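Local coordinates for protein chorismatase (Streptomyces hygroscopicus, PDB 4BPS) that hydrolyses chorismate to (3R,4R)-3,4-dihydroxy-3,4-dihydrobenzoate and pyruvate in the biosynthesis of the immunosuppressants FK506 and FK520, at residues Asp113-Leu118 with Gly187-Val192; Gln124-Leu129 with Cys191-Ala196; Leu133-Trp138 with Thr230-Pro235; Val265-Met270 with Arg310-Ala315. All coordinates share one frame; numbering follows the deposited sequence. Where two conformers were deposited one is given.

Contact 1 of 4, residues Asp113-Leu118 with Gly187-Val192; sequences DATAAL and GGITCV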
loop_
_atom_site.group_PDB
_atom_site.type_symbol
_atom_site.label_atom_id
_atom_site.label_comp_id
_atom_site.label_asym_id
_atom_site.label_seq_id
_atom_site.Cartn_x
_atom_site.Cartn_y
_atom_site.Cartn_z
ATOM N N ASP A 113 -3.115 1.967 20.411
ATOM C CA ASP A 113 -4.197 1.087 20.825
ATOM C C ASP A 113 -5.254 0.966 19.716
ATOM O O ASP A 113 -5.749 -0.124 19.419
ATOM C CB ASP A 113 -4.831 1.596 22.113
ATOM C CG ASP A 113 -3.860 1.592 23.280
ATOM O OD1 ASP A 113 -3.016 0.673 23.379
ATOM O OD2 ASP A 113 -3.944 2.499 24.123
ATOM N N ALA A 114 -5.592 2.077 19.084
ATOM C CA ALA A 114 -6.595 2.060 18.021
ATOM C C ALA A 114 -6.102 1.299 16.788
ATOM O O ALA A 114 -6.892 0.628 16.116
ATOM C CB ALA A 114 -6.955 3.482 17.639
ATOM N N THR A 115 -4.804 1.393 16.512
ATOM C CA THR A 115 -4.211 0.690 15.374
ATOM C C THR A 115 -4.178 -0.817 15.652
ATOM O O THR A 115 -4.442 -1.633 14.761
ATOM C CB THR A 115 -2.802 1.211 15.084
ATOM O OG1 THR A 115 -2.883 2.592 14.721
ATOM C CG2 THR A 115 -2.138 0.464 13.941
ATOM N N ALA A 116 -3.846 -1.198 16.880
ATOM C CA ALA A 116 -3.844 -2.608 17.235
ATOM C C ALA A 116 -5.254 -3.179 17.094
ATOM O O ALA A 116 -5.446 -4.306 16.618
ATOM C CB ALA A 116 -3.318 -2.828 18.657
ATOM N N ALA A 117 -6.262 -2.401 17.502
ATOM C CA ALA A 117 -7.643 -2.856 17.392
ATOM C C ALA A 117 -8.077 -2.976 15.919
ATOM O O ALA A 117 -8.732 -3.937 15.533
ATOM C CB ALA A 117 -8.575 -1.937 18.166
ATOM N N LEU A 118 -7.695 -2.000 15.104
ATOM C CA LEU A 118 -8.021 -2.002 13.695
ATOM C C LEU A 118 -7.400 -3.222 13.021
ATOM O O LEU A 118 -8.090 -3.969 12.319
ATOM C CB LEU A 118 -7.513 -0.680 13.094
ATOM C CG LEU A 118 -7.765 -0.477 11.608
ATOM C CD1 LEU A 118 -7.843 1.016 11.272
ATOM C CD2 LEU A 118 -6.671 -1.149 10.780
ATOM N N GLY A 187 -7.284 13.234 8.892
ATOM C CA GLY A 187 -8.089 12.036 8.835
ATOM C C GLY A 187 -7.571 10.787 9.510
ATOM O O GLY A 187 -7.905 9.677 9.072
ATOM N N GLY A 188 -6.793 10.911 10.581
ATOM C CA GLY A 188 -6.402 9.717 11.324
ATOM C C GLY A 188 -5.665 8.701 10.459
ATOM O O GLY A 188 -4.854 9.052 9.598
ATOM N N ILE A 189 -5.933 7.422 10.710
ATOM C CA ILE A 189 -5.224 6.347 10.032
ATOM C C ILE A 189 -6.229 5.504 9.258
ATOM O O ILE A 189 -7.196 5.013 9.825
ATOM C CB ILE A 189 -4.412 5.490 10.996
ATOM C CG1 ILE A 189 -3.358 6.356 11.718
ATOM C CG2 ILE A 189 -3.735 4.334 10.239
ATOM C CD1 ILE A 189 -2.447 5.618 12.664
ATOM N N THR A 190 -5.967 5.335 7.957
ATOM C CA THR A 190 -6.796 4.530 7.068
ATOM C C THR A 190 -5.974 3.330 6.599
ATOM O O THR A 190 -4.834 3.494 6.160
ATOM C CB THR A 190 -7.248 5.353 5.861
ATOM O OG1 THR A 190 -7.944 6.520 6.294
ATOM C CG2 THR A 190 -8.159 4.570 4.922
ATOM N N CYS A 191 -6.593 2.155 6.672
ATOM C CA CYS A 191 -5.994 0.909 6.213
ATOM C C CYS A 191 -6.833 0.306 5.085
ATOM O O CYS A 191 -8.064 0.184 5.194
ATOM C CB CYS A 191 -5.902 -0.084 7.371
ATOM S SG CYS A 191 -5.271 -1.737 6.927
ATOM N N VAL A 192 -6.149 -0.032 3.990
ATOM C CA VAL A 192 -6.761 -0.696 2.851
ATOM C C VAL A 192 -6.062 -2.033 2.699
ATOM O O VAL A 192 -4.848 -2.100 2.874
ATOM C CB VAL A 192 -6.566 0.161 1.567
ATOM C CG1 VAL A 192 -7.218 -0.477 0.352
ATOM C CG2 VAL A 192 -7.047 1.584 1.776
#
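Leu-118 holds CG anti to its backbone nitrogen (chi1 -180°), which sends its isobutyl group from the helix to the strand and brings CD2 to 3.7 Å from Cys-191 CB. Ile-189 places CG1 beside its own nitrogen and then runs extended (chi2 -178°), lifting CD1 toward the helix until it lies 3.7 Å from Thr-115 OG1; these two side chains cross at about a right angle. The SG of Cys-191 sits farther from the leucine methyl, 4.1 Å from Leu-118 CD2. This is helix-on-sheet packing in the YjgF fold: the local axes of the helix and of strand 189-192 run nearly parallel, 18° apart and 10.4 Å from each other. Alternate strand residues, Ile-189 and Cys-191, face the helix, while Thr-190 turns its back on it and meets Thr-60 and Val-62. Phe-158 of helix 154-169 touches both Thr-115 and Ile-189, and the side chain of the substrate-binding Arg-162 comes within about 4 Å of that of Thr-115, nearest atoms. The Thr-115 hydroxyl bonds to Tyr-111 O, just ahead of the helix. The buried interface thus rests on van der Waals packing, methyls on Cys-191 and the threonine oxygen, rather than on directional bonds.

Contact 2 of 4, residues Gln124-Leu129 with Cys191-Ala196; sequences QLTRSL and CVFLAA
Thr-126 turns its methyl, not its hydroxyl, onto Phe-193 and Ala-195, as the last turns of helix 112-129 cover a strand of the six-stranded sheet in this helix-on-sheet layer of the YjgF fold. Thr-126 CG2 lies 3.9 Å from Phe-193 CE2, approaching the ring obliquely, and 4.1 Å from Ala-195 CB, bridging two strand residues that project on the same side. Leu-125 adds a second apolar touch at the edge of the ring, near its plane, with CD2 4.3 Å from Phe-193 CZ. The phenyl ring reaches the helix from a chi1 of 64°, with CG between the backbone nitrogen and carbonyl carbon; Val-122, Ile-90 and Leu-134 also touch it. Polar interactions stay within the helix. A chi1 of 64° also sets Thr-126 OG1 back against the helix backbone, where it bonds to Phe-123 O and weakly to Val-122 O. On the outer, exposed side Arg-127 reaches back along the helix to Gln-124: NH2 donates to OE1 at 2.9 Å, and NE adds a weak second bond to the same oxygen. One face of the Arg-127 guanidinium rests over Gln-124 CA, which lies 3.6 Å above its plane and toward the rim.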
loop_
_atom_site.group_PDB
_atom_site.type_symbol
_atom_site.label_atom_id
_atom_site.label_comp_id
_atom_site.label_asym_id
_atom_site.label_seq_id
_atom_site.Cartn_x
_atom_site.Cartn_y
_atom_site.Cartn_z
ATOM N N GLN A 124 -9.067 -10.709 12.048
ATOM C CA GLN A 124 -10.247 -11.496 12.384
ATOM C C GLN A 124 -11.217 -11.622 11.222
ATOM O O GLN A 124 -11.794 -12.685 11.035
ATOM C CB GLN A 124 -10.937 -10.892 13.595
ATOM C CG GLN A 124 -12.169 -11.673 14.026
ATOM C CD GLN A 124 -11.933 -13.204 14.188
ATOM O OE1 GLN A 124 -10.927 -13.635 14.746
ATOM N NE2 GLN A 124 -12.871 -14.015 13.693
ATOM N N LEU A 125 -11.421 -10.545 10.453
ATOM C CA LEU A 125 -12.324 -10.599 9.312
ATOM C C LEU A 125 -11.784 -11.553 8.237
ATOM O O LEU A 125 -12.522 -12.339 7.646
ATOM C CB LEU A 125 -12.524 -9.206 8.696
ATOM C CG LEU A 125 -13.567 -9.171 7.570
ATOM C CD1 LEU A 125 -14.966 -9.379 8.130
ATOM C CD2 LEU A 125 -13.471 -7.850 6.797
ATOM N N THR A 126 -10.486 -11.463 7.958
ATOM C CA THR A 126 -9.910 -12.353 6.964
ATOM C C THR A 126 -10.069 -13.801 7.400
ATOM O O THR A 126 -10.355 -14.670 6.569
ATOM C CB THR A 126 -8.446 -12.008 6.635
ATOM O OG1 THR A 126 -7.616 -12.177 7.785
ATOM C CG2 THR A 126 -8.319 -10.590 6.053
ATOM N N ARG A 127 -9.910 -14.079 8.687
ATOM C CA ARG A 127 -10.124 -15.443 9.169
ATOM C C ARG A 127 -11.598 -15.855 9.063
ATOM O O ARG A 127 -11.917 -16.934 8.538
ATOM C CB ARG A 127 -9.641 -15.582 10.609
ATOM C CG ARG A 127 -8.159 -15.541 10.747
ATOM C CD ARG A 127 -7.738 -15.971 12.137
ATOM N NE ARG A 127 -8.212 -15.083 13.208
ATOM C CZ ARG A 127 -7.522 -14.055 13.708
ATOM N NH1 ARG A 127 -6.310 -13.752 13.247
ATOM N NH2 ARG A 127 -8.046 -13.334 14.685
ATOM N N SER A 128 -12.499 -15.003 9.556
ATOM C CA SER A 128 -13.912 -15.344 9.606
ATOM C C SER A 128 -14.533 -15.531 8.221
ATOM O O SER A 128 -15.355 -16.426 8.026
ATOM C CB SER A 128 -14.673 -14.254 10.351
ATOM O OG SER A 128 -16.054 -14.536 10.365
ATOM N N LEU A 129 -14.141 -14.686 7.265
ATOM C CA LEU A 129 -14.694 -14.784 5.923
ATOM C C LEU A 129 -14.008 -15.867 5.090
ATOM O O LEU A 129 -14.538 -16.271 4.052
ATOM C CB LEU A 129 -14.601 -13.455 5.187
ATOM C CG LEU A 129 -15.478 -12.308 5.701
ATOM C CD1 LEU A 129 -15.250 -11.057 4.869
ATOM C CD2 LEU A 129 -16.945 -12.644 5.672
ATOM N N CYS A 191 -6.593 2.155 6.672
ATOM C CA CYS A 191 -5.994 0.909 6.213
ATOM C C CYS A 191 -6.833 0.306 5.085
ATOM O O CYS A 191 -8.064 0.184 5.194
ATOM C CB CYS A 191 -5.902 -0.084 7.371
ATOM S SG CYS A 191 -5.271 -1.737 6.927
ATOM N N VAL A 192 -6.149 -0.032 3.990
ATOM C CA VAL A 192 -6.761 -0.696 2.851
ATOM C C VAL A 192 -6.062 -2.033 2.699
ATOM O O VAL A 192 -4.848 -2.100 2.874
ATOM C CB VAL A 192 -6.566 0.161 1.567
ATOM C CG1 VAL A 192 -7.218 -0.477 0.352
ATOM C CG2 VAL A 192 -7.047 1.584 1.776
ATOM N N PHE A 193 -6.787 -3.088 2.329
ATOM C CA PHE A 193 -6.120 -4.370 2.149
ATOM C C PHE A 193 -6.800 -5.241 1.102
ATOM O O PHE A 193 -8.020 -5.122 0.844
ATOM C CB PHE A 193 -6.004 -5.151 3.477
ATOM C CG PHE A 193 -7.332 -5.539 4.064
ATOM C CD1 PHE A 193 -8.033 -4.647 4.874
ATOM C CD2 PHE A 193 -7.885 -6.789 3.803
ATOM C CE1 PHE A 193 -9.263 -4.993 5.404
ATOM C CE2 PHE A 193 -9.111 -7.141 4.334
ATOM C CZ PHE A 193 -9.799 -6.231 5.133
ATOM N N LEU A 194 -5.980 -6.092 0.496
ATOM C CA LEU A 194 -6.427 -7.180 -0.357
ATOM C C LEU A 194 -6.036 -8.499 0.304
ATOM O O LEU A 194 -4.965 -8.597 0.910
ATOM C CB LEU A 194 -5.723 -7.106 -1.714
ATOM C CG LEU A 194 -6.195 -5.993 -2.642
ATOM C CD1 LEU A 194 -5.156 -5.753 -3.736
ATOM C CD2 LEU A 194 -7.546 -6.349 -3.267
ATOM N N ALA A 195 -6.891 -9.511 0.165
ATOM C CA ALA A 195 -6.620 -10.826 0.730
ATOM C C ALA A 195 -7.167 -11.900 -0.214
ATOM O O ALA A 195 -8.034 -11.631 -1.058
ATOM C CB ALA A 195 -7.258 -10.978 2.101
ATOM N N ALA A 196 -6.647 -13.115 -0.055
ATOM C CA ALA A 196 -6.995 -14.254 -0.888
ATOM C C ALA A 196 -7.535 -15.402 -0.060
ATOM O O ALA A 196 -7.053 -15.691 1.047
ATOM C CB ALA A 196 -5.773 -14.713 -1.686
#

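Contact 3 of 4, residues Leu133-Trp138 with Thr230-Pro235; sequences LLARTW and TWLGPP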
loop_
_atom_site.group_PDB
_atom_site.type_symbol
_atom_site.label_atom_id
_atom_site.label_comp_id
_atom_site.label_asym_id
_atom_site.label_seq_id
_atom_site.Cartn_x
_atom_site.Cartn_y
_atom_site.Cartn_z
ATOM N N LEU A 133 -4.993 -15.192 3.440
ATOM C CA LEU A 133 -3.702 -14.791 2.877
ATOM C C LEU A 133 -3.743 -13.328 2.518
ATOM O O LEU A 133 -4.293 -12.953 1.485
ATOM C CB LEU A 133 -3.379 -15.631 1.650
ATOM C CG LEU A 133 -3.295 -17.143 1.874
ATOM C CD1 LEU A 133 -2.882 -17.820 0.557
ATOM C CD2 LEU A 133 -2.342 -17.541 2.986
ATOM N N LEU A 134 -3.182 -12.468 3.364
ATOM C CA LEU A 134 -3.115 -11.064 2.983
ATOM C C LEU A 134 -2.157 -10.886 1.804
ATOM O O LEU A 134 -1.093 -11.496 1.765
ATOM C CB LEU A 134 -2.642 -10.194 4.149
ATOM C CG LEU A 134 -3.663 -9.979 5.251
ATOM C CD1 LEU A 134 -2.960 -9.364 6.463
ATOM C CD2 LEU A 134 -4.773 -9.034 4.780
ATOM N N ALA A 135 -2.563 -10.042 0.864
ATOM C CA ALA A 135 -1.843 -9.839 -0.389
ATOM C C ALA A 135 -1.217 -8.459 -0.530
ATOM O O ALA A 135 -0.251 -8.302 -1.274
ATOM C CB ALA A 135 -2.785 -10.052 -1.573
ATOM N N ARG A 136 -1.804 -7.458 0.122
ATOM C CA ARG A 136 -1.330 -6.090 -0.022
ATOM C C ARG A 136 -1.998 -5.274 1.066
ATOM O O ARG A 136 -3.205 -5.455 1.294
ATOM C CB ARG A 136 -1.695 -5.516 -1.400
ATOM C CG ARG A 136 -0.606 -4.749 -2.091
ATOM C CD ARG A 136 -0.154 -3.478 -1.367
ATOM N NE ARG A 136 0.782 -2.691 -2.174
ATOM C CZ ARG A 136 1.303 -1.559 -1.731
ATOM N NH1 ARG A 136 2.124 -0.855 -2.497
ATOM N NH2 ARG A 136 1.014 -1.148 -0.515
ATOM N N THR A 137 -1.271 -4.398 1.747
ATOM C CA THR A 137 -1.869 -3.473 2.683
ATOM C C THR A 137 -1.394 -2.058 2.376
ATOM O O THR A 137 -0.299 -1.854 1.846
ATOM C CB THR A 137 -1.504 -3.807 4.156
ATOM O OG1 THR A 137 -0.092 -3.679 4.347
ATOM C CG2 THR A 137 -1.977 -5.192 4.546
ATOM N N TRP A 138 -2.224 -1.077 2.750
ATOM C CA TRP A 138 -1.826 0.328 2.679
ATOM C C TRP A 138 -2.254 0.993 3.977
ATOM O O TRP A 138 -3.342 0.724 4.493
ATOM C CB TRP A 138 -2.514 1.064 1.543
ATOM C CG TRP A 138 -2.158 0.662 0.135
ATOM C CD1 TRP A 138 -1.321 1.330 -0.709
ATOM C CD2 TRP A 138 -2.685 -0.465 -0.617
ATOM N NE1 TRP A 138 -1.302 0.707 -1.940
ATOM C CE2 TRP A 138 -2.112 -0.398 -1.908
ATOM C CE3 TRP A 138 -3.585 -1.499 -0.333
ATOM C CZ2 TRP A 138 -2.417 -1.322 -2.919
ATOM C CZ3 TRP A 138 -3.883 -2.414 -1.334
ATOM C CH2 TRP A 138 -3.305 -2.313 -2.615
ATOM N N THR A 230 4.849 -8.701 -3.251
ATOM C CA THR A 230 4.124 -9.942 -3.089
ATOM C C THR A 230 3.657 -10.410 -4.455
ATOM O O THR A 230 3.070 -9.624 -5.214
ATOM C CB THR A 230 2.885 -9.749 -2.180
ATOM O OG1 THR A 230 3.343 -9.361 -0.871
ATOM C CG2 THR A 230 2.038 -11.015 -2.075
ATOM N N TRP A 231 3.922 -11.679 -4.765
ATOM C CA TRP A 231 3.340 -12.338 -5.933
ATOM C C TRP A 231 2.049 -13.020 -5.490
ATOM O O TRP A 231 2.064 -13.814 -4.540
ATOM C CB TRP A 231 4.303 -13.389 -6.524
ATOM C CG TRP A 231 3.609 -14.125 -7.632
ATOM C CD1 TRP A 231 2.812 -15.244 -7.522
ATOM C CD2 TRP A 231 3.527 -13.724 -9.004
ATOM N NE1 TRP A 231 2.270 -15.573 -8.759
ATOM C CE2 TRP A 231 2.693 -14.653 -9.681
ATOM C CE3 TRP A 231 4.088 -12.675 -9.730
ATOM C CZ2 TRP A 231 2.424 -14.551 -11.042
ATOM C CZ3 TRP A 231 3.804 -12.572 -11.077
ATOM C CH2 TRP A 231 2.995 -13.507 -11.715
ATOM N N LEU A 232 0.960 -12.748 -6.200
ATOM C CA LEU A 232 -0.347 -13.306 -5.842
ATOM C C LEU A 232 -0.952 -14.010 -7.037
ATOM O O LEU A 232 -1.144 -13.391 -8.090
ATOM C CB LEU A 232 -1.326 -12.218 -5.382
ATOM C CG LEU A 232 -2.610 -12.727 -4.707
ATOM C CD1 LEU A 232 -2.304 -13.250 -3.323
ATOM C CD2 LEU A 232 -3.682 -11.636 -4.680
ATOM N N GLY A 233 -1.334 -15.281 -6.874
ATOM C CA GLY A 233 -2.121 -15.955 -7.896
ATOM C C GLY A 233 -1.323 -16.927 -8.731
ATOM O O GLY A 233 -0.144 -17.175 -8.504
ATOM N N PRO A 234 -1.990 -17.525 -9.721
ATOM C CA PRO A 234 -1.359 -18.548 -10.548
ATOM C C PRO A 234 -0.270 -17.947 -11.432
ATOM O O PRO A 234 -0.232 -16.731 -11.671
ATOM C CB PRO A 234 -2.524 -19.085 -11.402
ATOM C CG PRO A 234 -3.565 -18.055 -11.356
ATOM C CD PRO A 234 -3.397 -17.290 -10.076
ATOM N N PRO A 235 0.655 -18.783 -11.914
ATOM C CA PRO A 235 1.743 -18.261 -12.748
ATOM C C PRO A 235 1.232 -17.434 -13.938
ATOM O O PRO A 235 1.806 -16.383 -14.258
ATOM C CB PRO A 235 2.475 -19.533 -13.197
ATOM C CG PRO A 235 2.233 -20.502 -12.081
ATOM C CD PRO A 235 0.824 -20.218 -11.624
#
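Thr-230 OG1 is gripped twice, by Ala-178 N and by Asn-203 OD1, and the rest of the Thr-230 side chain packs against the backbone of Ala-135. A chi1 of -63° sets the hydroxyl beside its own nitrogen and swings CG2 anti to that nitrogen; Thr-230 CB and CG2 each lie 3.6 Å from Ala-135 O. Two residues on, Leu-232 straddles the alanine methyl, with CD2 3.6 Å and CD1 3.7 Å from Ala-135 CB. The contact joins two sheets, strand 133-142 of the six-stranded one and strand 229-232 of the seven-stranded one. Ala-135 and Arg-136 form a classic beta bulge, both facing Leu-194. Arg-136 NH2 donates to Thr-137 O at 2.8 Å, with that oxygen in the guanidinium plane, and one face of the guanidinium lies against Trp-138. Further polar ties between the sheets run from Arg-136 NH1 to Ile-242 O and from Trp-138 NE1 to Glu-340 OE2. Ala-135 O is buried here against aliphatic carbons and has no hydrogen-bonding partner in the model; the packing of Thr-230 and Leu-232 thus buries a carbonyl oxygen, probably at some polar cost.

Contact 4 of 4, residues Val265-Met270 with Arg310-Ala315; sequences VALDNM and RRVCAA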
loop_
_atom_site.group_PDB
_atom_site.type_symbol
_atom_site.label_atom_id
_atom_site.label_comp_id
_atom_site.label_asym_id
_atom_site.label_seq_id
_atom_site.Cartn_x
_atom_site.Cartn_y
_atom_site.Cartn_z
ATOM N N VAL A 265 17.497 5.802 -6.420
ATOM C CA VAL A 265 17.697 4.600 -5.626
ATOM C C VAL A 265 16.376 3.869 -5.372
ATOM O O VAL A 265 16.327 2.642 -5.367
ATOM C CB VAL A 265 18.445 4.909 -4.311
ATOM C CG1 VAL A 265 18.463 3.693 -3.388
ATOM C CG2 VAL A 265 19.874 5.345 -4.645
ATOM N N ALA A 266 15.285 4.607 -5.149
ATOM C CA ALA A 266 13.977 3.979 -4.994
ATOM C C ALA A 266 13.645 3.164 -6.239
ATOM O O ALA A 266 13.198 2.015 -6.156
ATOM C CB ALA A 266 12.906 5.033 -4.731
ATOM N N LEU A 267 13.837 3.757 -7.417
ATOM C CA LEU A 267 13.576 3.051 -8.668
ATOM C C LEU A 267 14.535 1.866 -8.833
ATOM O O LEU A 267 14.132 0.812 -9.307
ATOM C CB LEU A 267 13.660 4.029 -9.831
ATOM C CG LEU A 267 12.505 5.035 -9.900
ATOM C CD1 LEU A 267 12.856 6.171 -10.879
ATOM C CD2 LEU A 267 11.228 4.352 -10.308
ATOM N N ASP A 268 15.811 2.048 -8.463
ATOM C CA ASP A 268 16.754 0.929 -8.479
ATOM C C ASP A 268 16.271 -0.208 -7.581
ATOM O O ASP A 268 16.383 -1.381 -7.946
ATOM C CB ASP A 268 18.144 1.334 -7.974
ATOM C CG ASP A 268 18.891 2.281 -8.878
ATOM O OD1 ASP A 268 18.514 2.475 -10.046
ATOM O OD2 ASP A 268 19.904 2.829 -8.364
ATOM N N ASN A 269 15.767 0.131 -6.392
ATOM C CA ASN A 269 15.283 -0.897 -5.473
ATOM C C ASN A 269 14.073 -1.616 -6.069
ATOM O O ASN A 269 13.956 -2.854 -5.993
ATOM C CB ASN A 269 14.906 -0.276 -4.134
ATOM C CG ASN A 269 16.116 -0.080 -3.213
ATOM O OD1 ASN A 269 17.044 -0.885 -3.221
ATOM N ND2 ASN A 269 16.060 0.940 -2.350
HETATM N N MSE A 270 13.162 -0.873 -6.698
HETATM C CA MSE A 270 12.018 -1.491 -7.344
HETATM C C MSE A 270 12.483 -2.446 -8.449
HETATM O O MSE A 270 11.972 -3.562 -8.560
HETATM C CB MSE A 270 11.112 -0.386 -7.895
HETATM C CG MSE A 270 9.942 -0.890 -8.707
HETATM SE SE MSE A 270 8.716 0.529 -9.256
HETATM C CE MSE A 270 7.637 0.643 -7.640
ATOM N N ARG A 310 8.889 13.993 -11.063
ATOM C CA ARG A 310 8.145 13.593 -12.251
ATOM C C ARG A 310 9.110 13.323 -13.411
ATOM O O ARG A 310 8.960 12.325 -14.125
ATOM C CB ARG A 310 7.139 14.670 -12.654
ATOM C CG ARG A 310 6.171 14.180 -13.721
ATOM C CD ARG A 310 5.145 15.255 -14.119
ATOM N NE ARG A 310 4.336 15.722 -12.982
ATOM C CZ ARG A 310 3.277 15.085 -12.488
ATOM N NH1 ARG A 310 2.864 13.947 -13.036
ATOM N NH2 ARG A 310 2.616 15.595 -11.453
ATOM N N ARG A 311 10.100 14.201 -13.572
ATOM C CA ARG A 311 11.035 14.084 -14.684
ATOM C C ARG A 311 11.972 12.884 -14.514
ATOM O O ARG A 311 12.264 12.179 -15.490
ATOM C CB ARG A 311 11.821 15.396 -14.883
ATOM C CG ARG A 311 10.925 16.559 -15.347
ATOM C CD ARG A 311 11.691 17.809 -15.806
ATOM N NE ARG A 311 12.914 18.049 -15.045
ATOM C CZ ARG A 311 13.005 18.857 -13.991
ATOM N NH1 ARG A 311 11.935 19.515 -13.558
ATOM N NH2 ARG A 311 14.174 19.006 -13.368
ATOM N N VAL A 312 12.439 12.629 -13.296
ATOM C CA VAL A 312 13.256 11.460 -13.044
ATOM C C VAL A 312 12.489 10.194 -13.365
ATOM O O VAL A 312 13.021 9.274 -14.012
ATOM C CB VAL A 312 13.741 11.432 -11.572
ATOM C CG1 VAL A 312 14.403 10.102 -11.251
ATOM C CG2 VAL A 312 14.696 12.588 -11.281
ATOM N N CYS A 313 11.242 10.136 -12.919
ATOM C CA CYS A 313 10.438 8.961 -13.157
ATOM C C CYS A 313 10.150 8.788 -14.646
ATOM O O CYS A 313 10.191 7.674 -15.148
ATOM C CB CYS A 313 9.135 9.021 -12.361
ATOM S SG CYS A 313 9.376 8.786 -10.571
ATOM N N ALA A 314 9.837 9.876 -15.344
ATOM C CA ALA A 314 9.508 9.811 -16.760
ATOM C C ALA A 314 10.686 9.301 -17.599
ATOM O O ALA A 314 10.485 8.769 -18.692
ATOM C CB ALA A 314 9.060 11.161 -17.262
ATOM N N ALA A 315 11.917 9.463 -17.116
ATOM C CA ALA A 315 13.059 8.964 -17.843
ATOM C C ALA A 315 13.237 7.456 -17.695
ATOM O O ALA A 315 14.008 6.862 -18.452
ATOM C CB ALA A 315 14.334 9.677 -17.367
#
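Leu-267 lays the methyl CD1 over the flank of the opposing helix, between Val-312 and the backbone of Cys-313. The second of these helices, 306-314, is the connection of a beta-alpha-beta crossover between the parallel strands 296-300 and 323-327; the first, 259-274, lies next to it and covers strands 239-249 and 337-343 of the same seven-stranded sheet. Leu-267 is the single residue by which 265-270 touches 310-315. With CG beside the backbone nitrogen (chi1 -71°) and the chain then nearly extended toward one methyl, CD1 comes to 4.2 Å from Val-312 CG1 and 4.3 Å from Cys-313 CA, distances of easy, unstrained van der Waals packing. Val-312 also touches Thr-260, Cys-263 and Glu-264 of the first helix, and Cys-263 meets Cys-313, so the helix-helix packing continues toward the start of helix 259-274. Beside it Asp-268 OD1 forms a salt bridge with Arg-316 NH2, and Leu-267 packs on the same arginine. Another face of helix 259-274 looks to the sheet, where Asn-269 ND2 bonds to the carbonyl oxygens of Ala-246 and Ile-248; Ile-248 lines the ligand pocket, making Asn-269 a second-shell neighbour of it. The Cys-313 side chain stands about 10 Å from that of the proton acceptor Glu-338, between nearest atoms. Toward the helix partner, Cys-313 SG lies 4.4 Å from Leu-267 CD1.

How the contacts relate
Contacts 1 and 2 lie 14 Å apart, centre to centre, along the same pair of elements, helix 112-129 and strand 189-196, and share Cys-191 and Val-192. Contact 3 uses the next strand, 133-142, which follows that helix in the chain; its segments alternate with those of contacts 1 and 2, and backbone pairs such as Leu-194 O with Ala-135 N (2.8 Å) join it to contact 2. From there contact 3 passes to the seven-stranded sheet, against which helix 259-274 of contact 4 packs. Contact 4 comes last in sequence, 30 Å from contact 1 between centres and across the middle of the chain. The helix layers thus flank two facing sheets, with the ligand pocket drawing residues from both.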